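Local coordinates for uncharacterized protein (Arthrobacter sp., PDB 3KOP) that is of unknown function but adopts a cyclophilin-like beta-barrel fold and assembles as six copies of the chain, at residues E70-L74 with T178-S182; P76-E82 with T125-L129. All blocks are in the same frame, centred on the assembly; numbering follows the deposited sequence.

Contact 1. Residues E70-L74 with T178-S182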
ATOM      1  N   GLU F  70     -17.409   5.180  -6.989  1.00 13.71           N
ATOM      2  CA  GLU F  70     -17.702   4.112  -7.933  1.00 13.46           C
ATOM      3  C   GLU F  70     -19.174   3.646  -7.881  1.00 12.97           C
ATOM      4  O   GLU F  70     -19.739   3.441  -6.789  1.00 12.96           O
ATOM      5  CB  GLU F  70     -16.851   2.914  -7.577  1.00 13.19           C
ATOM      6  CG  GLU F  70     -17.028   1.766  -8.542  1.00 14.93           C
ATOM      7  CD  GLU F  70     -16.585   0.418  -8.007  1.00 17.62           C
ATOM      8  OE1 GLU F  70     -16.543   0.242  -6.758  1.00 17.47           O
ATOM      9  OE2 GLU F  70     -16.326  -0.471  -8.876  1.00 18.56           O
ATOM     10  N   ILE F  71     -19.761   3.413  -9.057  1.00 13.04           N
ATOM     11  CA  ILE F  71     -20.959   2.569  -9.155  1.00 12.88           C
ATOM     12  C   ILE F  71     -20.633   1.452 -10.142  1.00 13.88           C
ATOM     13  O   ILE F  71     -19.727   1.583 -10.948  1.00 13.42           O
ATOM     14  CB  ILE F  71     -22.261   3.325  -9.574  1.00 12.88           C
ATOM     15  CG1 ILE F  71     -22.102   4.043 -10.924  1.00 12.97           C
ATOM     16  CG2 ILE F  71     -22.701   4.261  -8.463  1.00 12.56           C
ATOM     17  CD1 ILE F  71     -23.448   4.354 -11.683  1.00 12.34           C
ATOM     18  N   TYR F  72     -21.362   0.341 -10.058  1.00 13.29           N
ATOM     19  CA  TYR F  72     -21.073  -0.779 -10.940  1.00 13.81           C
ATOM     20  C   TYR F  72     -22.270  -1.730 -11.030  1.00 13.78           C
ATOM     21  O   TYR F  72     -23.221  -1.617 -10.249  1.00 14.22           O
ATOM     22  CB  TYR F  72     -19.838  -1.524 -10.459  1.00 13.29           C
ATOM     23  CG  TYR F  72     -20.006  -2.176  -9.123  1.00 13.87           C
ATOM     24  CD1 TYR F  72     -19.831  -1.449  -7.941  1.00 14.05           C
ATOM     25  CD2 TYR F  72     -20.394  -3.532  -9.025  1.00 15.10           C
ATOM     26  CE1 TYR F  72     -19.992  -2.046  -6.709  1.00 13.85           C
ATOM     27  CE2 TYR F  72     -20.558  -4.140  -7.775  1.00 14.77           C
ATOM     28  CZ  TYR F  72     -20.362  -3.384  -6.630  1.00 15.17           C
ATOM     29  OH  TYR F  72     -20.516  -3.933  -5.392  1.00 15.74           O
ATOM     30  N   ASN F  73     -22.233  -2.619 -12.015  1.00 14.30           N
ATOM     31  CA  ASN F  73     -23.150  -3.730 -12.066  1.00 14.62           C
ATOM     32  C   ASN F  73     -22.323  -4.997 -12.181  1.00 14.58           C
ATOM     33  O   ASN F  73     -21.092  -4.940 -12.355  1.00 14.67           O
ATOM     34  CB  ASN F  73     -24.213  -3.555 -13.184  1.00 14.56           C
ATOM     35  CG  ASN F  73     -23.662  -3.684 -14.612  1.00 15.88           C
ATOM     36  OD1 ASN F  73     -22.560  -4.166 -14.828  1.00 16.30           O
ATOM     37  ND2 ASN F  73     -24.455  -3.235 -15.599  1.00 16.39           N
ATOM     38  N   LEU F  74     -23.005  -6.133 -12.058  1.00 15.16           N
ATOM     39  CA  LEU F  74     -22.384  -7.447 -12.151  1.00 14.79           C
ATOM     40  C   LEU F  74     -23.216  -8.289 -13.120  1.00 15.32           C
ATOM     41  O   LEU F  74     -24.419  -8.420 -12.946  1.00 15.27           O
ATOM     42  CB  LEU F  74     -22.358  -8.120 -10.782  1.00 15.11           C
ATOM     43  CG  LEU F  74     -21.603  -7.443  -9.635  1.00 15.32           C
ATOM     44  CD1 LEU F  74     -21.823  -8.209  -8.332  1.00 15.22           C
ATOM     45  CD2 LEU F  74     -20.108  -7.293  -9.955  1.00 13.71           C
ATOM     46  N   THR F 178     -31.205   0.363 -12.170  1.00 17.18           N
ATOM     47  CA  THR F 178     -30.506  -0.521 -13.111  1.00 17.11           C
ATOM     48  C   THR F 178     -29.460   0.299 -13.856  1.00 16.57           C
ATOM     49  O   THR F 178     -29.734   1.428 -14.291  1.00 16.48           O
ATOM     50  CB  THR F 178     -31.521  -1.124 -14.123  1.00 17.27           C
ATOM     51  OG1 THR F 178     -32.530  -1.840 -13.408  1.00 18.91           O
ATOM     52  CG2 THR F 178     -30.859  -2.060 -15.099  1.00 17.62           C
ATOM     53  N   LEU F 179     -28.270  -0.281 -14.017  1.00 15.94           N
ATOM     54  CA  LEU F 179     -27.208   0.336 -14.793  1.00 15.60           C
ATOM     55  C   LEU F 179     -27.048  -0.388 -16.143  1.00 15.69           C
ATOM     56  O   LEU F 179     -26.752  -1.599 -16.210  1.00 15.21           O
ATOM     57  CB  LEU F 179     -25.890   0.278 -14.008  1.00 15.23           C
ATOM     58  CG  LEU F 179     -24.647   0.851 -14.680  1.00 14.79           C
ATOM     59  CD1 LEU F 179     -24.740   2.382 -14.887  1.00 13.02           C
ATOM     60  CD2 LEU F 179     -23.385   0.462 -13.878  1.00 13.46           C
ATOM     61  N   THR F 180     -27.201   0.371 -17.217  1.00 15.90           N
ATOM     62  CA  THR F 180     -27.247  -0.183 -18.566  1.00 15.99           C
ATOM     63  C   THR F 180     -26.150   0.366 -19.467  1.00 15.82           C
ATOM     64  O   THR F 180     -26.002   1.586 -19.631  1.00 16.53           O
ATOM     65  CB  THR F 180     -28.635   0.064 -19.205  1.00 16.57           C
ATOM     66  OG1 THR F 180     -29.622  -0.604 -18.417  1.00 16.49           O
ATOM     67  CG2 THR F 180     -28.675  -0.483 -20.644  1.00 15.66           C
ATOM     68  N   PHE F 181     -25.358  -0.548 -20.032  1.00 15.35           N
ATOM     69  CA  PHE F 181     -24.404  -0.202 -21.060  1.00 14.86           C
ATOM     70  C   PHE F 181     -24.962  -0.580 -22.442  1.00 15.25           C
ATOM     71  O   PHE F 181     -25.374  -1.717 -22.669  1.00 14.91           O
ATOM     72  CB  PHE F 181     -23.063  -0.896 -20.804  1.00 14.75           C
ATOM     73  CG  PHE F 181     -22.420  -0.538 -19.459  1.00 14.19           C
ATOM     74  CD1 PHE F 181     -22.850  -1.136 -18.295  1.00 14.44           C
ATOM     75  CD2 PHE F 181     -21.341   0.349 -19.396  1.00 15.59           C
ATOM     76  CE1 PHE F 181     -22.253  -0.829 -17.071  1.00 15.46           C
ATOM     77  CE2 PHE F 181     -20.739   0.644 -18.191  1.00 13.66           C
ATOM     78  CZ  PHE F 181     -21.194   0.046 -17.026  1.00 13.80           C
ATOM     79  N   SER F 182     -24.923   0.369 -23.372  1.00 15.95           N
ATOM     80  CA  SER F 182     -25.505   0.168 -24.716  1.00 16.21           C
ATOM     81  C   SER F 182     -24.659   0.878 -25.762  1.00 16.78           C
ATOM     82  O   SER F 182     -23.909   1.802 -25.452  1.00 16.41           O
ATOM     83  CB  SER F 182     -26.947   0.693 -24.762  1.00 15.98           C
ATOM     84  OG  SER F 182     -27.017   2.105 -24.492  1.00 17.03           O
TER
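Asn-73 makes the one hydrogen bond between strands 70-74 and 178-182: its ND2 reaches the backbone O of Leu-179 at 2.9 Å. The acceptor lies close to the plane of the Asn-73 amide, yet the nitrogen approaches from above the Leu-179 carbonyl plane, and the N-H...O angle is only 139°. With CG lodged between the backbone N and the carbonyl carbon, the amide extends toward the other strand. The same ND2 sits at the edge of the Phe-181 ring, near its plane, 3.6 Å from CE1; amide and ring slide past each other with their planes 64° apart. Shortening this residue to an alanine would probably leave the Leu-179 carbonyl without its amide donor and the Phe-181 edge with a gap beside it.

The apolar part belongs to Leu-179, whose two methyls divide the work. Leu-179 CD1 meets Ile-71 CD1 at 4.0 Å. Leu-179 CD2 rests on the backbone of strand 70-74, 3.8 Å from Tyr-72 C. Strand 57-63 flanks this packing through Val-61, which touches both Ile-71 and Leu-179, and Ile-26 of strand 23-28 adjoins Leu-179 and Phe-181. Tyr-72 starts out away from strand 178-182; its ring meets that of Phe-62, and the residue packs on Trp-170 of the second subunit.

The axes of the two short strands come within 7.4 Å and cross at 79°, with strand 57-63 pairing to both: inward side chains meeting across a strongly curved antiparallel sheet are characteristic of a closed beta barrel such as the cyclophilin-like fold.

Contact 2. Residues P76-E82 with T125-L129; sequences PAFAPKE and TIVDL
The Phe-78 ring meets Val-127 and Leu-129 obliquely through CE2, which lies 3.9 Å from Val-127 CG1 and, more loosely, 4.5 Å from Leu-129 CD1. The ring and the valine side chain cross at about a right angle, and Ala-54 of helix 45-54 and Gln-57 of strand 57-63 also touch Phe-78. Its CG is held between the backbone N and the carbonyl carbon (chi1 42°), and the end of the ring thereby comes nearer the strand than its CB does. In this cyclophilin-like fold, the loop 76-82 leaves the end of strand 70-76 and folds over barrel strand 125-132.

The antiparallel pairing of those strands runs out here. Pro-76 and Ile-126 form a non-hydrogen-bonded pair with CA atoms 4.7 Å apart and side chains that diverge. One residue on, Ala-77 N donates to Thr-125 O at 3.1 Å (N-H...O 157°). The methyl of Ala-77 follows this bond, its CB packing 3.8 Å from Thr-125 CG2.

Val-127 serves both ends of the loop: CG1 takes the phenyl ring, while CG2 lies 3.9 Å from Ala-77 CA and faces the returning Glu-82. The glutamate chain bends at chi2 (-57°), folding its carboxylate back beside the valine as the two side chains slide past each other. On strand 96-103, Thr-101 OG1 and Tyr-99 OH both hydrogen-bond to Glu-82 OE1, and this doubly gripped oxygen sits 3.9 Å from Val-127 CG2.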
ATOM      1  N   PRO F  76     -23.189 -12.003 -15.826  1.00 16.36           N
ATOM      2  CA  PRO F  76     -22.472 -13.202 -16.227  1.00 16.72           C
ATOM      3  C   PRO F  76     -21.471 -12.889 -17.342  1.00 16.58           C
ATOM      4  O   PRO F  76     -21.725 -12.001 -18.177  1.00 15.74           O
ATOM      5  CB  PRO F  76     -23.584 -14.133 -16.747  1.00 17.24           C
ATOM      6  CG  PRO F  76     -24.862 -13.544 -16.266  1.00 17.32           C
ATOM      7  CD  PRO F  76     -24.644 -12.104 -16.086  1.00 16.51           C
ATOM      8  N   ALA F  77     -20.354 -13.620 -17.363  1.00 16.61           N
ATOM      9  CA  ALA F  77     -19.378 -13.477 -18.448  1.00 17.04           C
ATOM     10  C   ALA F  77     -20.074 -13.617 -19.818  1.00 17.22           C
ATOM     11  O   ALA F  77     -21.011 -14.412 -19.983  1.00 16.39           O
ATOM     12  CB  ALA F  77     -18.285 -14.496 -18.317  1.00 16.93           C
ATOM     13  N   PHE F  78     -19.635 -12.810 -20.773  1.00 17.42           N
ATOM     14  CA  PHE F  78     -20.289 -12.756 -22.088  1.00 18.05           C
ATOM     15  C   PHE F  78     -19.304 -12.964 -23.232  1.00 18.56           C
ATOM     16  O   PHE F  78     -19.719 -13.292 -24.309  1.00 19.53           O
ATOM     17  CB  PHE F  78     -21.040 -11.415 -22.263  1.00 17.93           C
ATOM     18  CG  PHE F  78     -20.252 -10.192 -21.756  1.00 16.27           C
ATOM     19  CD1 PHE F  78     -19.183  -9.683 -22.490  1.00 14.88           C
ATOM     20  CD2 PHE F  78     -20.557  -9.611 -20.537  1.00 15.58           C
ATOM     21  CE1 PHE F  78     -18.463  -8.575 -22.042  1.00 15.53           C
ATOM     22  CE2 PHE F  78     -19.835  -8.485 -20.066  1.00 15.50           C
ATOM     23  CZ  PHE F  78     -18.797  -7.975 -20.815  1.00 15.76           C
ATOM     24  N   ALA F  79     -18.014 -12.768 -23.001  1.00 18.98           N
ATOM     25  CA  ALA F  79     -17.019 -12.867 -24.068  1.00 19.52           C
ATOM     26  C   ALA F  79     -16.633 -14.323 -24.262  1.00 19.86           C
ATOM     27  O   ALA F  79     -16.551 -15.055 -23.305  1.00 19.38           O
ATOM     28  CB  ALA F  79     -15.774 -12.066 -23.732  1.00 18.83           C
ATOM     29  N   PRO F  80     -16.307 -14.721 -25.492  1.00 20.77           N
ATOM     30  CA  PRO F  80     -15.878 -16.113 -25.660  1.00 21.39           C
ATOM     31  C   PRO F  80     -14.620 -16.404 -24.851  1.00 21.70           C
ATOM     32  O   PRO F  80     -14.468 -17.480 -24.330  1.00 21.33           O
ATOM     33  CB  PRO F  80     -15.615 -16.233 -27.160  1.00 21.55           C
ATOM     34  CG  PRO F  80     -16.418 -15.129 -27.788  1.00 22.20           C
ATOM     35  CD  PRO F  80     -16.434 -14.009 -26.773  1.00 21.17           C
ATOM     36  N   LYS F  81     -13.720 -15.439 -24.748  1.00 22.35           N
ATOM     37  CA  LYS F  81     -12.669 -15.511 -23.743  1.00 23.18           C
ATOM     38  C   LYS F  81     -12.397 -14.158 -23.111  1.00 21.51           C
ATOM     39  O   LYS F  81     -12.475 -13.110 -23.760  1.00 21.36           O
ATOM     40  CB  LYS F  81     -11.375 -16.119 -24.290  1.00 24.81           C
ATOM     41  CG  LYS F  81     -10.668 -15.352 -25.377  1.00 29.63           C
ATOM     42  CD  LYS F  81      -9.265 -15.933 -25.651  1.00 33.83           C
ATOM     43  CE  LYS F  81      -8.398 -15.949 -24.382  1.00 37.14           C
ATOM     44  NZ  LYS F  81      -6.914 -15.984 -24.647  1.00 38.69           N
ATOM     45  N   GLU F  82     -12.078 -14.197 -21.831  1.00 20.23           N
ATOM     46  CA  GLU F  82     -11.830 -12.991 -21.087  1.00 19.23           C
ATOM     47  C   GLU F  82     -10.643 -12.269 -21.670  1.00 18.46           C
ATOM     48  O   GLU F  82      -9.715 -12.884 -22.185  1.00 17.70           O
ATOM     49  CB  GLU F  82     -11.630 -13.305 -19.606  1.00 19.37           C
ATOM     50  CG  GLU F  82     -12.884 -13.760 -18.923  1.00 18.95           C
ATOM     51  CD  GLU F  82     -14.005 -12.773 -19.026  1.00 20.21           C
ATOM     52  OE1 GLU F  82     -13.864 -11.631 -18.525  1.00 19.07           O
ATOM     53  OE2 GLU F  82     -15.059 -13.139 -19.609  1.00 19.38           O
ATOM     54  N   THR F 125     -17.975 -17.399 -13.915  1.00 24.77           N
ATOM     55  CA  THR F 125     -17.202 -16.172 -14.182  1.00 22.68           C
ATOM     56  C   THR F 125     -18.178 -15.005 -14.265  1.00 21.07           C
ATOM     57  O   THR F 125     -19.199 -15.092 -14.942  1.00 19.75           O
ATOM     58  CB  THR F 125     -16.365 -16.289 -15.443  1.00 22.74           C
ATOM     59  OG1 THR F 125     -15.440 -17.366 -15.268  1.00 22.79           O
ATOM     60  CG2 THR F 125     -15.588 -14.994 -15.715  1.00 20.31           C
ATOM     61  N   ILE F 126     -17.897 -13.963 -13.481  1.00 19.72           N
ATOM     62  CA  ILE F 126     -18.735 -12.774 -13.417  1.00 19.79           C
ATOM     63  C   ILE F 126     -17.934 -11.543 -13.910  1.00 18.38           C
ATOM     64  O   ILE F 126     -16.722 -11.438 -13.663  1.00 18.28           O
ATOM     65  CB  ILE F 126     -19.202 -12.531 -11.966  1.00 20.73           C
ATOM     66  CG1 ILE F 126     -19.856 -13.795 -11.391  1.00 22.15           C
ATOM     67  CG2 ILE F 126     -20.098 -11.287 -11.873  1.00 21.16           C
ATOM     68  CD1 ILE F 126     -20.745 -14.508 -12.324  1.00 24.73           C
ATOM     69  N   VAL F 127     -18.608 -10.633 -14.610  1.00 16.96           N
ATOM     70  CA  VAL F 127     -17.983  -9.380 -15.030  1.00 16.20           C
ATOM     71  C   VAL F 127     -18.580  -8.227 -14.215  1.00 15.77           C
ATOM     72  O   VAL F 127     -19.809  -8.145 -14.024  1.00 15.50           O
ATOM     73  CB  VAL F 127     -18.108  -9.182 -16.554  1.00 16.28           C
ATOM     74  CG1 VAL F 127     -17.576  -7.785 -17.001  1.00 15.22           C
ATOM     75  CG2 VAL F 127     -17.324 -10.312 -17.290  1.00 15.05           C
ATOM     76  N   ASP F 128     -17.679  -7.397 -13.694  1.00 15.15           N
ATOM     77  CA  ASP F 128     -17.986  -6.138 -12.996  1.00 14.54           C
ATOM     78  C   ASP F 128     -17.698  -5.029 -13.986  1.00 14.05           C
ATOM     79  O   ASP F 128     -16.568  -4.884 -14.431  1.00 14.22           O
ATOM     80  CB  ASP F 128     -17.091  -6.039 -11.764  1.00 14.74           C
ATOM     81  CG  ASP F 128     -17.289  -4.797 -10.947  1.00 16.85           C
ATOM     82  OD1 ASP F 128     -17.593  -3.693 -11.489  1.00 15.80           O
ATOM     83  OD2 ASP F 128     -17.066  -4.912  -9.707  1.00 17.03           O
ATOM     84  N   LEU F 129     -18.735  -4.280 -14.353  1.00 13.58           N
ATOM     85  CA  LEU F 129     -18.614  -3.098 -15.188  1.00 13.74           C
ATOM     86  C   LEU F 129     -18.851  -1.882 -14.313  1.00 13.78           C
ATOM     87  O   LEU F 129     -19.921  -1.746 -13.710  1.00 14.25           O
ATOM     88  CB  LEU F 129     -19.597  -3.123 -16.362  1.00 14.05           C
ATOM     89  CG  LEU F 129     -19.402  -4.309 -17.318  1.00 14.09           C
ATOM     90  CD1 LEU F 129     -20.607  -4.444 -18.349  1.00 14.34           C
ATOM     91  CD2 LEU F 129     -18.065  -4.222 -18.023  1.00 12.75           C
TER

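In the fold
Both contacts involve one antiparallel sheet, in which strands 70-76 and 125-132 are neighbours, and contact 2 is nested within the chain loop that contact 1 closes. Contact 1 is buried, about 8 Å from chain centre to contact centre; contact 2 lies farther out, at 13 Å, and is only partly buried. The first joins two strands that both flank strand 57-63, by a side-chain amide and aliphatic packing, whereas the second lays an irregular loop on a strand, using a backbone bond and a carboxylate held by strand 96-103. They meet chiefly around Leu-129: its O probably accepts a hydrogen bond from Asn-73 N at 3.0 Å, and its CB packs against Phe-181 CE1.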